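Side-chain contacts in PatF (Prochloron didemni, PDB 4BG2), which probably acts in patellamide (cyanobactin) biosynthesis and resembles prenyltransferases: residues S53-G58 / G63-V68; D104-A109 / E147-T152; I242-H247 / C297-Q302. All blocks are in the same frame, centred on the assembly; numbering follows the deposited sequence.

Contact 1: residues S53-G58 / G63-V68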
ATOM      1  N   SER A  53      -5.559   5.440  -4.036  1.00 24.85           N
ATOM      2  CA  SER A  53      -4.445   6.268  -4.467  1.00 25.14           C
ATOM      3  C   SER A  53      -4.488   6.594  -5.957  1.00 25.76           C
ATOM      4  O   SER A  53      -5.263   6.003  -6.737  1.00 24.89           O
ATOM      5  CB  SER A  53      -3.135   5.589  -4.096  1.00 24.91           C
ATOM      6  OG  SER A  53      -2.991   4.356  -4.780  1.00 25.83           O
ATOM      7  N   CYS A  54      -3.671   7.563  -6.327  1.00 27.16           N
ATOM      8  CA  CYS A  54      -3.450   7.934  -7.714  1.00 29.06           C
ATOM      9  C   CYS A  54      -1.974   7.950  -7.973  1.00 28.25           C
ATOM     10  O   CYS A  54      -1.209   8.611  -7.256  1.00 28.77           O
ATOM     11  CB  CYS A  54      -4.026   9.305  -8.010  1.00 31.57           C
ATOM     12  SG  CYS A  54      -5.814   9.384  -7.812  1.00 34.89           S
ATOM     13  N   GLN A  55      -1.550   7.186  -8.962  1.00 29.69           N
ATOM     14  CA  GLN A  55      -0.157   7.241  -9.413  1.00 31.54           C
ATOM     15  C   GLN A  55      -0.090   8.295 -10.494  1.00 32.43           C
ATOM     16  O   GLN A  55      -0.798   8.209 -11.504  1.00 31.62           O
ATOM     17  CB  GLN A  55       0.303   5.906  -9.961  1.00 35.07           C
ATOM     18  CG  GLN A  55       1.740   5.885 -10.448  1.00 41.86           C
ATOM     19  CD  GLN A  55       2.222   4.464 -10.649  1.00 48.18           C
ATOM     20  OE1 GLN A  55       1.832   3.795 -11.607  1.00 51.81           O
ATOM     21  NE2 GLN A  55       3.048   3.986  -9.732  1.00 50.18           N
ATOM     22  N   VAL A  56       0.765   9.287 -10.270  1.00 32.41           N
ATOM     23  CA  VAL A  56       0.935  10.377 -11.209  1.00 33.11           C
ATOM     24  C   VAL A  56       2.268  10.272 -11.935  1.00 35.50           C
ATOM     25  O   VAL A  56       3.312  10.033 -11.318  1.00 32.73           O
ATOM     26  CB  VAL A  56       0.843  11.728 -10.487  1.00 33.28           C
ATOM     27  CG1 VAL A  56       1.119  12.867 -11.459  1.00 35.90           C
ATOM     28  CG2 VAL A  56      -0.541  11.887  -9.838  1.00 32.12           C
ATOM     29  N   GLU A  57       2.229  10.518 -13.246  1.00 38.01           N
ATOM     30  CA  GLU A  57       3.435  10.476 -14.066  1.00 42.72           C
ATOM     31  C   GLU A  57       3.363  11.616 -15.079  1.00 43.62           C
ATOM     32  O   GLU A  57       2.777  11.479 -16.154  1.00 41.74           O
ATOM     33  CB  GLU A  57       3.549   9.104 -14.741  1.00 47.30           C
ATOM     34  CG  GLU A  57       4.952   8.531 -14.727  1.00 54.06           C
ATOM     35  CD  GLU A  57       5.022   7.113 -15.266  1.00 58.69           C
ATOM     36  OE1 GLU A  57       5.184   6.983 -16.504  1.00 65.00           O
ATOM     37  OE2 GLU A  57       4.943   6.148 -14.459  1.00 58.99           O
ATOM     38  N   GLY A  58       3.906  12.763 -14.687  1.00 43.58           N
ATOM     39  CA  GLY A  58       3.764  13.971 -15.463  1.00 47.49           C
ATOM     40  C   GLY A  58       2.307  14.394 -15.528  1.00 47.32           C
ATOM     41  O   GLY A  58       1.713  14.771 -14.512  1.00 46.34           O
ATOM     42  N   GLY A  63      -5.784   6.138 -11.499  1.00 29.02           N
ATOM     43  CA  GLY A  63      -6.554   6.246 -10.262  1.00 29.14           C
ATOM     44  C   GLY A  63      -7.225   4.986  -9.738  1.00 29.22           C
ATOM     45  O   GLY A  63      -7.825   5.017  -8.667  1.00 29.53           O
ATOM     46  N   GLY A  64      -7.195   3.893 -10.485  1.00 30.60           N
ATOM     47  CA  GLY A  64      -7.895   2.675 -10.048  1.00 29.76           C
ATOM     48  C   GLY A  64      -7.029   1.821  -9.134  1.00 27.99           C
ATOM     49  O   GLY A  64      -6.675   0.700  -9.489  1.00 28.03           O
ATOM     50  N   ARG A  65      -6.715   2.356  -7.953  1.00 26.40           N
ATOM     51  CA  ARG A  65      -5.793   1.753  -7.005  1.00 25.71           C
ATOM     52  C   ARG A  65      -6.370   1.787  -5.590  1.00 26.01           C
ATOM     53  O   ARG A  65      -6.642   2.882  -5.046  1.00 23.66           O
ATOM     54  CB  ARG A  65      -4.455   2.483  -7.012  1.00 25.69           C
ATOM     55  CG  ARG A  65      -3.758   2.505  -8.352  1.00 27.27           C
ATOM     56  CD  ARG A  65      -2.739   3.628  -8.434  1.00 29.36           C
ATOM     57  NE  ARG A  65      -1.807   3.553  -7.314  1.00 29.23           N
ATOM     58  CZ  ARG A  65      -0.714   2.811  -7.294  1.00 30.41           C
ATOM     59  NH1 ARG A  65      -0.351   2.081  -8.346  1.00 31.21           N
ATOM     60  NH2 ARG A  65       0.029   2.795  -6.202  1.00 33.74           N
ATOM     61  N   TYR A  66      -6.561   0.603  -5.006  1.00 24.32           N
ATOM     62  CA  TYR A  66      -7.119   0.454  -3.676  1.00 24.63           C
ATOM     63  C   TYR A  66      -6.435  -0.634  -2.880  1.00 24.40           C
ATOM     64  O   TYR A  66      -6.127  -1.719  -3.414  1.00 26.14           O
ATOM     65  CB  TYR A  66      -8.574   0.031  -3.774  1.00 26.31           C
ATOM     66  CG  TYR A  66      -9.400   0.896  -4.674  1.00 28.11           C
ATOM     67  CD1 TYR A  66      -9.935   2.088  -4.207  1.00 27.33           C
ATOM     68  CD2 TYR A  66      -9.686   0.511  -5.985  1.00 28.54           C
ATOM     69  CE1 TYR A  66     -10.700   2.892  -5.022  1.00 28.41           C
ATOM     70  CE2 TYR A  66     -10.476   1.305  -6.803  1.00 30.68           C
ATOM     71  CZ  TYR A  66     -10.972   2.501  -6.308  1.00 31.34           C
ATOM     72  OH  TYR A  66     -11.752   3.333  -7.091  1.00 37.84           O
ATOM     73  N   GLU A  67      -6.239  -0.366  -1.596  1.00 24.60           N
ATOM     74  CA  GLU A  67      -5.899  -1.391  -0.614  0.50 23.81           C
ATOM     75  C   GLU A  67      -6.981  -1.346   0.464  1.00 25.80           C
ATOM     76  O   GLU A  67      -7.259  -0.291   1.017  1.00 24.92           O
ATOM     77  CB  GLU A  67      -4.546  -1.133   0.078  0.50 23.33           C
ATOM     78  CG  GLU A  67      -3.308  -1.143  -0.758  0.50 23.01           C
ATOM     79  CD  GLU A  67      -3.195  -2.366  -1.629  0.50 21.71           C
ATOM     80  OE1 GLU A  67      -3.491  -3.600  -1.204  0.50 19.86           O
ATOM     81  OE2 GLU A  67      -2.788  -2.004  -2.730  0.50 18.27           O
ATOM     82  N   VAL A  68      -7.565  -2.509   0.766  1.00 26.80           N
ATOM     83  CA  VAL A  68      -8.575  -2.641   1.782  1.00 24.94           C
ATOM     84  C   VAL A  68      -8.162  -3.671   2.824  1.00 26.34           C
ATOM     85  O   VAL A  68      -7.657  -4.773   2.499  1.00 25.24           O
ATOM     86  CB  VAL A  68      -9.899  -3.057   1.140  1.00 25.50           C
ATOM     87  CG1 VAL A  68     -10.990  -3.198   2.207  1.00 26.35           C
ATOM     88  CG2 VAL A  68     -10.318  -2.031   0.098  1.00 25.61           C
TER

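Contact 2: residues D104-A109 / E147-T152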
ATOM      1  N   ASP A 104       2.361 -17.302  -2.079  1.00 28.80           N
ATOM      2  CA  ASP A 104       2.026 -18.632  -1.566  1.00 32.22           C
ATOM      3  C   ASP A 104       3.086 -19.175  -0.600  1.00 32.19           C
ATOM      4  O   ASP A 104       2.755 -19.711   0.440  1.00 32.17           O
ATOM      5  CB  ASP A 104       1.855 -19.635  -2.701  1.00 35.45           C
ATOM      6  CG  ASP A 104       0.585 -19.438  -3.460  1.00 37.65           C
ATOM      7  OD1 ASP A 104      -0.350 -18.795  -2.920  1.00 43.80           O
ATOM      8  OD2 ASP A 104       0.506 -19.937  -4.601  1.00 43.34           O
ATOM      9  N   ARG A 105       4.353 -19.004  -0.939  1.00 33.15           N
ATOM     10  CA  ARG A 105       5.427 -19.476  -0.076  1.00 34.68           C
ATOM     11  C   ARG A 105       5.471 -18.681   1.234  1.00 32.66           C
ATOM     12  O   ARG A 105       5.692 -19.258   2.302  1.00 33.99           O
ATOM     13  CB  ARG A 105       6.762 -19.436  -0.801  1.00 37.60           C
ATOM     14  CG  ARG A 105       6.900 -20.554  -1.823  1.00 41.77           C
ATOM     15  CD  ARG A 105       7.943 -20.238  -2.875  1.00 46.23           C
ATOM     16  NE  ARG A 105       9.293 -20.195  -2.319  1.00 51.67           N
ATOM     17  CZ  ARG A 105      10.371 -19.725  -2.953  1.00 53.52           C
ATOM     18  NH1 ARG A 105      10.294 -19.221  -4.183  1.00 52.04           N
ATOM     19  NH2 ARG A 105      11.539 -19.736  -2.337  1.00 55.37           N
ATOM     20  N   PHE A 106       5.207 -17.382   1.189  1.00 29.48           N
ATOM     21  CA  PHE A 106       5.232 -16.591   2.419  1.00 28.03           C
ATOM     22  C   PHE A 106       4.053 -16.979   3.294  1.00 28.11           C
ATOM     23  O   PHE A 106       4.202 -17.177   4.516  1.00 28.43           O
ATOM     24  CB  PHE A 106       5.222 -15.084   2.141  1.00 28.04           C
ATOM     25  CG  PHE A 106       5.311 -14.262   3.392  1.00 27.51           C
ATOM     26  CD1 PHE A 106       4.196 -14.010   4.135  1.00 26.80           C
ATOM     27  CD2 PHE A 106       6.526 -13.790   3.833  1.00 29.41           C
ATOM     28  CE1 PHE A 106       4.270 -13.278   5.299  1.00 28.05           C
ATOM     29  CE2 PHE A 106       6.609 -13.052   4.999  1.00 29.37           C
ATOM     30  CZ  PHE A 106       5.479 -12.802   5.732  1.00 28.27           C
ATOM     31  N   ALA A 107       2.887 -17.131   2.666  1.00 27.97           N
ATOM     32  CA  ALA A 107       1.671 -17.506   3.374  1.00 28.21           C
ATOM     33  C   ALA A 107       1.816 -18.881   4.012  1.00 30.37           C
ATOM     34  O   ALA A 107       1.479 -19.051   5.181  1.00 30.54           O
ATOM     35  CB  ALA A 107       0.466 -17.484   2.464  1.00 28.08           C
ATOM     36  N   ALA A 108       2.306 -19.844   3.238  1.00 31.75           N
ATOM     37  CA  ALA A 108       2.570 -21.188   3.740  1.00 34.64           C
ATOM     38  C   ALA A 108       3.536 -21.115   4.908  1.00 35.07           C
ATOM     39  O   ALA A 108       3.280 -21.685   5.954  1.00 39.65           O
ATOM     40  CB  ALA A 108       3.145 -22.074   2.637  1.00 35.40           C
ATOM     41  N   ALA A 109       4.630 -20.375   4.746  1.00 34.28           N
ATOM     42  CA  ALA A 109       5.651 -20.307   5.781  1.00 35.38           C
ATOM     43  C   ALA A 109       5.150 -19.718   7.090  1.00 34.85           C
ATOM     44  O   ALA A 109       5.488 -20.207   8.153  1.00 38.57           O
ATOM     45  CB  ALA A 109       6.861 -19.540   5.292  1.00 35.22           C
ATOM     46  N   GLU A 147      12.285 -10.680  12.680  1.00 45.28           N
ATOM     47  CA  GLU A 147      13.370 -11.092  11.792  1.00 46.31           C
ATOM     48  C   GLU A 147      13.052 -12.298  10.908  1.00 44.30           C
ATOM     49  O   GLU A 147      13.414 -12.278   9.727  1.00 41.79           O
ATOM     50  CB  GLU A 147      14.657 -11.375  12.567  1.00 51.04           C
ATOM     51  CG  GLU A 147      15.526 -10.143  12.706  1.00 55.82           C
ATOM     52  CD  GLU A 147      16.965 -10.455  13.034  1.00 59.39           C
ATOM     53  OE1 GLU A 147      17.562 -11.280  12.326  1.00 61.26           O
ATOM     54  OE2 GLU A 147      17.507  -9.861  13.987  1.00 65.65           O
ATOM     55  N   GLU A 148      12.380 -13.324  11.443  1.00 43.13           N
ATOM     56  CA  GLU A 148      12.075 -14.511  10.623  1.00 43.92           C
ATOM     57  C   GLU A 148      11.116 -14.220   9.452  1.00 39.15           C
ATOM     58  O   GLU A 148      11.258 -14.778   8.359  1.00 37.63           O
ATOM     59  CB  GLU A 148      11.594 -15.699  11.475  1.00 47.69           C
ATOM     60  CG  GLU A 148      10.136 -15.702  11.932  1.00 50.61           C
ATOM     61  CD  GLU A 148       9.893 -14.915  13.212  1.00 55.12           C
ATOM     62  OE1 GLU A 148      10.357 -13.746  13.302  1.00 59.88           O
ATOM     63  OE2 GLU A 148       9.227 -15.463  14.124  1.00 57.20           O
ATOM     64  N   LEU A 149      10.155 -13.321   9.665  1.00 37.58           N
ATOM     65  CA  LEU A 149       9.257 -12.896   8.586  1.00 33.38           C
ATOM     66  C   LEU A 149      10.046 -12.155   7.523  1.00 32.38           C
ATOM     67  O   LEU A 149       9.892 -12.409   6.330  1.00 32.10           O
ATOM     68  CB  LEU A 149       8.151 -11.975   9.119  1.00 33.79           C
ATOM     69  CG  LEU A 149       7.250 -12.512  10.226  1.00 35.94           C
ATOM     70  CD1 LEU A 149       6.124 -11.549  10.545  1.00 34.93           C
ATOM     71  CD2 LEU A 149       6.694 -13.863   9.819  1.00 37.95           C
ATOM     72  N   ALA A 150      10.877 -11.211   7.966  1.00 33.85           N
ATOM     73  CA  ALA A 150      11.658 -10.362   7.077  1.00 32.70           C
ATOM     74  C   ALA A 150      12.670 -11.178   6.302  1.00 33.70           C
ATOM     75  O   ALA A 150      12.922 -10.875   5.139  1.00 33.47           O
ATOM     76  CB  ALA A 150      12.367  -9.267   7.869  1.00 33.96           C
ATOM     77  N   ARG A 151      13.243 -12.217   6.923  1.00 36.57           N
ATOM     78  CA  ARG A 151      14.155 -13.136   6.203  1.00 38.83           C
ATOM     79  C   ARG A 151      13.493 -13.859   5.051  1.00 36.43           C
ATOM     80  O   ARG A 151      14.014 -13.888   3.942  1.00 36.56           O
ATOM     81  CB  ARG A 151      14.734 -14.209   7.118  1.00 44.22           C
ATOM     82  CG  ARG A 151      15.946 -13.735   7.880  1.00 49.97           C
ATOM     83  CD  ARG A 151      16.672 -14.871   8.569  1.00 54.63           C
ATOM     84  NE  ARG A 151      17.939 -14.330   9.052  1.00 60.09           N
ATOM     85  CZ  ARG A 151      18.096 -13.724  10.220  1.00 61.69           C
ATOM     86  NH1 ARG A 151      17.079 -13.632  11.076  1.00 62.25           N
ATOM     87  NH2 ARG A 151      19.289 -13.232  10.542  1.00 63.96           N
ATOM     88  N   THR A 152      12.335 -14.449   5.322  1.00 36.32           N
ATOM     89  CA  THR A 152      11.564 -15.128   4.288  1.00 33.37           C
ATOM     90  C   THR A 152      11.290 -14.185   3.117  1.00 33.25           C
ATOM     91  O   THR A 152      11.545 -14.537   1.965  1.00 32.57           O
ATOM     92  CB  THR A 152      10.238 -15.621   4.846  1.00 32.24           C
ATOM     93  OG1 THR A 152      10.471 -16.468   5.983  1.00 31.90           O
ATOM     94  CG2 THR A 152       9.453 -16.375   3.770  1.00 31.49           C
TER

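Contact 3: residues I242-H247 / C297-Q302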
ATOM      1  N   ILE A 242      11.211   3.375  -2.873  1.00 27.21           N
ATOM      2  CA  ILE A 242      10.135   4.340  -2.855  1.00 27.80           C
ATOM      3  C   ILE A 242       9.856   4.716  -1.404  1.00 26.37           C
ATOM      4  O   ILE A 242       9.752   3.853  -0.543  1.00 24.04           O
ATOM      5  CB  ILE A 242       8.896   3.830  -3.616  1.00 30.84           C
ATOM      6  CG1 ILE A 242       7.791   4.878  -3.605  1.00 34.07           C
ATOM      7  CG2 ILE A 242       8.376   2.521  -3.042  1.00 31.38           C
ATOM      8  CD1 ILE A 242       6.813   4.671  -4.726  1.00 36.60           C
ATOM      9  N   LEU A 243       9.857   6.022  -1.128  1.00 24.62           N
ATOM     10  CA  LEU A 243       9.737   6.539   0.225  1.00 25.34           C
ATOM     11  C   LEU A 243       8.314   6.915   0.441  1.00 24.36           C
ATOM     12  O   LEU A 243       7.692   7.429  -0.462  1.00 25.50           O
ATOM     13  CB  LEU A 243      10.636   7.775   0.447  1.00 26.63           C
ATOM     14  CG  LEU A 243      12.091   7.668  -0.005  1.00 27.99           C
ATOM     15  CD1 LEU A 243      12.875   8.945   0.331  1.00 29.64           C
ATOM     16  CD2 LEU A 243      12.781   6.460   0.624  1.00 29.04           C
ATOM     17  N   PHE A 244       7.790   6.650   1.628  1.00 24.55           N
ATOM     18  CA  PHE A 244       6.413   6.955   1.943  1.00 27.10           C
ATOM     19  C   PHE A 244       6.451   7.919   3.121  1.00 26.73           C
ATOM     20  O   PHE A 244       7.112   7.643   4.108  1.00 26.06           O
ATOM     21  CB  PHE A 244       5.650   5.694   2.388  1.00 28.77           C
ATOM     22  CG  PHE A 244       5.038   4.909   1.284  1.00 33.99           C
ATOM     23  CD1 PHE A 244       5.831   4.259   0.340  1.00 38.25           C
ATOM     24  CD2 PHE A 244       3.645   4.702   1.240  1.00 35.45           C
ATOM     25  CE1 PHE A 244       5.234   3.479  -0.670  1.00 38.36           C
ATOM     26  CE2 PHE A 244       3.068   3.926   0.253  1.00 36.28           C
ATOM     27  CZ  PHE A 244       3.864   3.306  -0.704  1.00 36.71           C
ATOM     28  N   PHE A 245       5.673   8.992   3.030  1.00 26.51           N
ATOM     29  CA  PHE A 245       5.540   9.964   4.104  1.00 28.04           C
ATOM     30  C   PHE A 245       4.069  10.028   4.518  1.00 28.84           C
ATOM     31  O   PHE A 245       3.271  10.561   3.763  1.00 28.93           O
ATOM     32  CB  PHE A 245       6.019  11.326   3.615  1.00 28.50           C
ATOM     33  CG  PHE A 245       7.411  11.304   3.067  1.00 28.65           C
ATOM     34  CD1 PHE A 245       8.505  11.432   3.921  1.00 29.75           C
ATOM     35  CD2 PHE A 245       7.634  11.140   1.717  1.00 27.50           C
ATOM     36  CE1 PHE A 245       9.792  11.406   3.421  1.00 31.71           C
ATOM     37  CE2 PHE A 245       8.913  11.107   1.211  1.00 28.49           C
ATOM     38  CZ  PHE A 245       9.997  11.235   2.061  1.00 30.47           C
ATOM     39  N   TYR A 246       3.736   9.496   5.702  1.00 29.71           N
ATOM     40  CA  TYR A 246       2.358   9.434   6.206  1.00 31.44           C
ATOM     41  C   TYR A 246       2.014  10.639   7.087  1.00 32.97           C
ATOM     42  O   TYR A 246       2.757  10.979   7.995  1.00 31.95           O
ATOM     43  CB  TYR A 246       2.094   8.114   6.971  1.00 33.40           C
ATOM     44  CG  TYR A 246       1.593   6.948   6.069  1.00 34.70           C
ATOM     45  CD1 TYR A 246       0.212   6.784   5.827  1.00 38.38           C
ATOM     46  CD2 TYR A 246       2.460   6.036   5.477  1.00 35.31           C
ATOM     47  CE1 TYR A 246      -0.278   5.754   5.019  1.00 37.58           C
ATOM     48  CE2 TYR A 246       1.972   4.994   4.659  1.00 36.08           C
ATOM     49  CZ  TYR A 246       0.600   4.869   4.429  1.00 37.57           C
ATOM     50  OH  TYR A 246       0.061   3.857   3.621  1.00 39.90           O
ATOM     51  N   HIS A 247       0.882  11.277   6.803  1.00 34.16           N
ATOM     52  CA  HIS A 247       0.401  12.428   7.562  1.00 36.93           C
ATOM     53  C   HIS A 247      -1.059  12.267   7.949  1.00 38.90           C
ATOM     54  O   HIS A 247      -1.878  11.808   7.146  1.00 37.82           O
ATOM     55  CB  HIS A 247       0.540  13.697   6.733  1.00 37.14           C
ATOM     56  CG  HIS A 247       1.952  14.126   6.540  1.00 38.19           C
ATOM     57  ND1 HIS A 247       2.565  15.049   7.359  1.00 39.10           N
ATOM     58  CD2 HIS A 247       2.882  13.743   5.633  1.00 37.28           C
ATOM     59  CE1 HIS A 247       3.811  15.223   6.955  1.00 40.62           C
ATOM     60  NE2 HIS A 247       4.030  14.441   5.913  1.00 37.95           N
ATOM     61  N   CYS A 297       3.123   8.852  -6.043  1.00 26.81           N
ATOM     62  CA  CYS A 297       1.829   8.284  -5.705  0.50 27.00           C
ATOM     63  C   CYS A 297       1.246   8.997  -4.515  1.00 26.57           C
ATOM     64  O   CYS A 297       1.953   9.282  -3.566  1.00 28.72           O
ATOM     65  CB  CYS A 297       1.987   6.815  -5.344  0.50 25.52           C
ATOM     66  SG  CYS A 297       2.160   5.781  -6.773  0.50 25.56           S
ATOM     67  N   PHE A 298      -0.044   9.284  -4.569  1.00 27.67           N
ATOM     68  CA  PHE A 298      -0.753   9.984  -3.509  1.00 25.69           C
ATOM     69  C   PHE A 298      -1.847   9.041  -2.946  1.00 25.82           C
ATOM     70  O   PHE A 298      -2.768   8.661  -3.648  1.00 24.30           O
ATOM     71  CB  PHE A 298      -1.355  11.228  -4.137  1.00 28.20           C
ATOM     72  CG  PHE A 298      -1.805  12.281  -3.154  1.00 29.54           C
ATOM     73  CD1 PHE A 298      -2.602  11.964  -2.070  1.00 29.90           C
ATOM     74  CD2 PHE A 298      -1.476  13.610  -3.372  1.00 31.05           C
ATOM     75  CE1 PHE A 298      -3.034  12.953  -1.180  1.00 33.21           C
ATOM     76  CE2 PHE A 298      -1.917  14.606  -2.505  1.00 33.04           C
ATOM     77  CZ  PHE A 298      -2.688  14.276  -1.397  1.00 32.95           C
ATOM     78  N   TYR A 299      -1.749   8.731  -1.663  1.00 25.78           N
ATOM     79  CA  TYR A 299      -2.622   7.774  -0.985  1.00 26.03           C
ATOM     80  C   TYR A 299      -3.483   8.552  -0.009  1.00 27.79           C
ATOM     81  O   TYR A 299      -3.011   9.501   0.589  1.00 26.63           O
ATOM     82  CB  TYR A 299      -1.759   6.775  -0.200  1.00 24.70           C
ATOM     83  CG  TYR A 299      -1.014   5.791  -1.046  1.00 23.66           C
ATOM     84  CD1 TYR A 299       0.229   6.077  -1.585  1.00 23.50           C
ATOM     85  CD2 TYR A 299      -1.587   4.539  -1.339  1.00 24.75           C
ATOM     86  CE1 TYR A 299       0.907   5.130  -2.382  1.00 23.66           C
ATOM     87  CE2 TYR A 299      -0.922   3.608  -2.120  1.00 22.45           C
ATOM     88  CZ  TYR A 299       0.306   3.898  -2.633  1.00 22.78           C
ATOM     89  OH  TYR A 299       0.914   2.945  -3.430  1.00 23.49           O
ATOM     90  N   TYR A 300      -4.738   8.156   0.146  1.00 27.81           N
ATOM     91  CA  TYR A 300      -5.562   8.626   1.238  1.00 28.86           C
ATOM     92  C   TYR A 300      -6.385   7.455   1.771  1.00 28.97           C
ATOM     93  O   TYR A 300      -6.773   6.565   1.004  1.00 26.96           O
ATOM     94  CB  TYR A 300      -6.435   9.817   0.810  1.00 31.19           C
ATOM     95  CG  TYR A 300      -7.470   9.520  -0.234  1.00 31.75           C
ATOM     96  CD1 TYR A 300      -7.160   9.576  -1.579  1.00 30.98           C
ATOM     97  CD2 TYR A 300      -8.769   9.221   0.125  1.00 33.13           C
ATOM     98  CE1 TYR A 300      -8.123   9.323  -2.541  1.00 33.03           C
ATOM     99  CE2 TYR A 300      -9.737   8.980  -0.829  1.00 33.98           C
ATOM    100  CZ  TYR A 300      -9.403   9.016  -2.157  1.00 33.36           C
ATOM    101  OH  TYR A 300     -10.363   8.740  -3.095  1.00 35.72           O
ATOM    102  N   ASP A 301      -6.654   7.479   3.077  1.00 30.17           N
ATOM    103  CA  ASP A 301      -7.228   6.368   3.817  1.00 31.74           C
ATOM    104  C   ASP A 301      -8.543   6.801   4.429  1.00 32.91           C
ATOM    105  O   ASP A 301      -8.617   7.856   5.084  1.00 33.92           O
ATOM    106  CB  ASP A 301      -6.244   5.938   4.907  1.00 34.79           C
ATOM    107  CG  ASP A 301      -6.643   4.632   5.619  1.00 40.08           C
ATOM    108  OD1 ASP A 301      -7.452   3.833   5.092  1.00 43.92           O
ATOM    109  OD2 ASP A 301      -6.110   4.387   6.730  1.00 43.50           O
ATOM    110  N   GLN A 302      -9.588   6.005   4.193  1.00 30.70           N
ATOM    111  CA  GLN A 302     -10.912   6.263   4.720  1.00 31.78           C
ATOM    112  C   GLN A 302     -11.406   5.057   5.517  1.00 33.24           C
ATOM    113  O   GLN A 302     -11.198   3.897   5.104  1.00 29.72           O
ATOM    114  CB  GLN A 302     -11.865   6.593   3.577  1.00 31.63           C
ATOM    115  CG  GLN A 302     -11.542   7.915   2.897  1.00 32.55           C
ATOM    116  CD  GLN A 302     -12.417   8.180   1.689  1.00 32.58           C
ATOM    117  OE1 GLN A 302     -12.299   7.491   0.686  1.00 31.84           O
ATOM    118  NE2 GLN A 302     -13.271   9.196   1.769  1.00 33.47           N
TER

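Contact 1: residues S53-G58 / G63-V68
Ser53 and Arg65 carry the two hydrogen bonds of this contact, between adjacent strands of a beta hairpin. In the backbone, Ser53 N donates to Arg65 O at 3.0 Å. In the side chains, Arg65 NE donates to Ser53 OG at 2.9 Å, with an angle of 150° at the hydrogen. The hydroxyl lies at the guanidinium edge, tilted 18° out of its plane. Ser53 OG sits between its own backbone N and carbonyl carbon (chi1 63°), which points it at NE. The Arg65 chain bends at chi3, which turns NE back toward Ser53. Arg65 CB lies 3.3 Å from Ser53 OG.

Van der Waals packing completes the contact. Gln55 CB covers one face of the guanidinium, offset toward the rim, and lies 4.1 Å from Arg65 CD. Cys54 points the other way, with SG 4.0 Å from Gly63 CA.

The hairpin belongs to a closed antiparallel barrel. Strand 295-303 flanks strand 48-57, and its Tyr299 and Cys297 touch Ser53, Gln55 and Arg65. Tyr66 projects from the other side of strand 60-70 and packs on Leu34 and Phe37 of helix 34-42.

Contact 2: residues D104-A109 / E147-T152
Phe106 and Thr152 are the nearest CA pair, 6.8 Å apart, between two helix segments that run roughly antiparallel at 156° with their axes 10.7 Å apart. No hydrogen bond crosses between the segments. The contact is made by a few side chains and one backbone carbonyl.

Phe106 does most of the bridging. Its CG is anti to the backbone N (chi1 -177°), and this swings the ring across to the second helix. The ring turns an edge to the Leu149 carbonyl. Phe106 CE2 is 3.6 Å from Leu149 O, which lies in the plane of the ring. This is a contact of the slightly positive ring rim with a carbonyl oxygen. Next to it, Phe106 CZ comes within 4.4 Å of Leu149 CB.

Thr152 approaches the same ring obliquely through its methyl, with CG2 3.9 Å from Phe106 CD2. The same methyl reaches Ala109 CB at 4.4 Å, near the more exposed side of the contact. The methyl thus faces helix 101-110. The Thr152 hydroxyl is hydrogen-bonded to His110, at the end of that helix. The His110 ring also meets the Phe106 ring.

Beneath the helices, Phe106 touches Ile138 and Leu149 touches Ile140, both on strand 133-140. The contact is therefore a small helix-helix seam resting on the outside of the barrel wall. Helices packed around a closed antiparallel barrel are the layout of the ABBA-type prenyltransferase barrel, consistent with the family assignment of PatF.

Contact 3: residues I242-H247 / C297-Q302
Phe244 (chi1 -88°) and Tyr299 (chi1 -72°) both hold CG opposite their own carbonyl carbon and beside the backbone N, and these torsions carry the two rings toward each other. The closest atoms are Phe244 CE2 and Tyr299 CE1, at 3.6 Å. Phe244 CZ also lies 4.0 Å from the phenolic Tyr299 OH. The ring planes are 35° apart and the centroids are 5.3 Å apart. The rings meet obliquely.

The strands themselves are not neighbours. Strand 276-284 lies between them in the antiparallel barrel, and the nearest CA atoms, Phe244 CA and Cys297 CA, are 9.0 Å apart. The two rings meet above that middle strand, where Phe244 also touches Ala282. Their side of the sheet faces the inside of the barrel. In related ABBA-type prenyltransferases the barrel interior forms the substrate chamber, so these rings may line a comparable space here.

Both residues are buried and no hydrogen bond joins the two segments. Phe233, on strand 229-233, meets the Phe244 ring edge-to-face. On its other flank, Tyr299 packs against Ser53 and Glu51 of strand 48-57.

Contacts 1 and 3 are neighbours in the barrel, with centres 10 Å apart. They meet where strands 48-57 and 295-303 run side by side and close the sheet. Cys54 O lies 3.0 Å from Phe298 N, a probable hydrogen bond. Arg65 NH2 comes 2.9 Å from Tyr299 OH, a close polar pair whose bonding is not settled. Tyr299 thus touches groups of both contacts. The Cys275-Cys306 disulfide links the chain near strands 276-284 and 295-303. Contact 2 stands apart, in the outer helical layer. Its centre is 27 Å from that of contact 1, on the opposite side of the chain's centre, and 25 Å from that of contact 3.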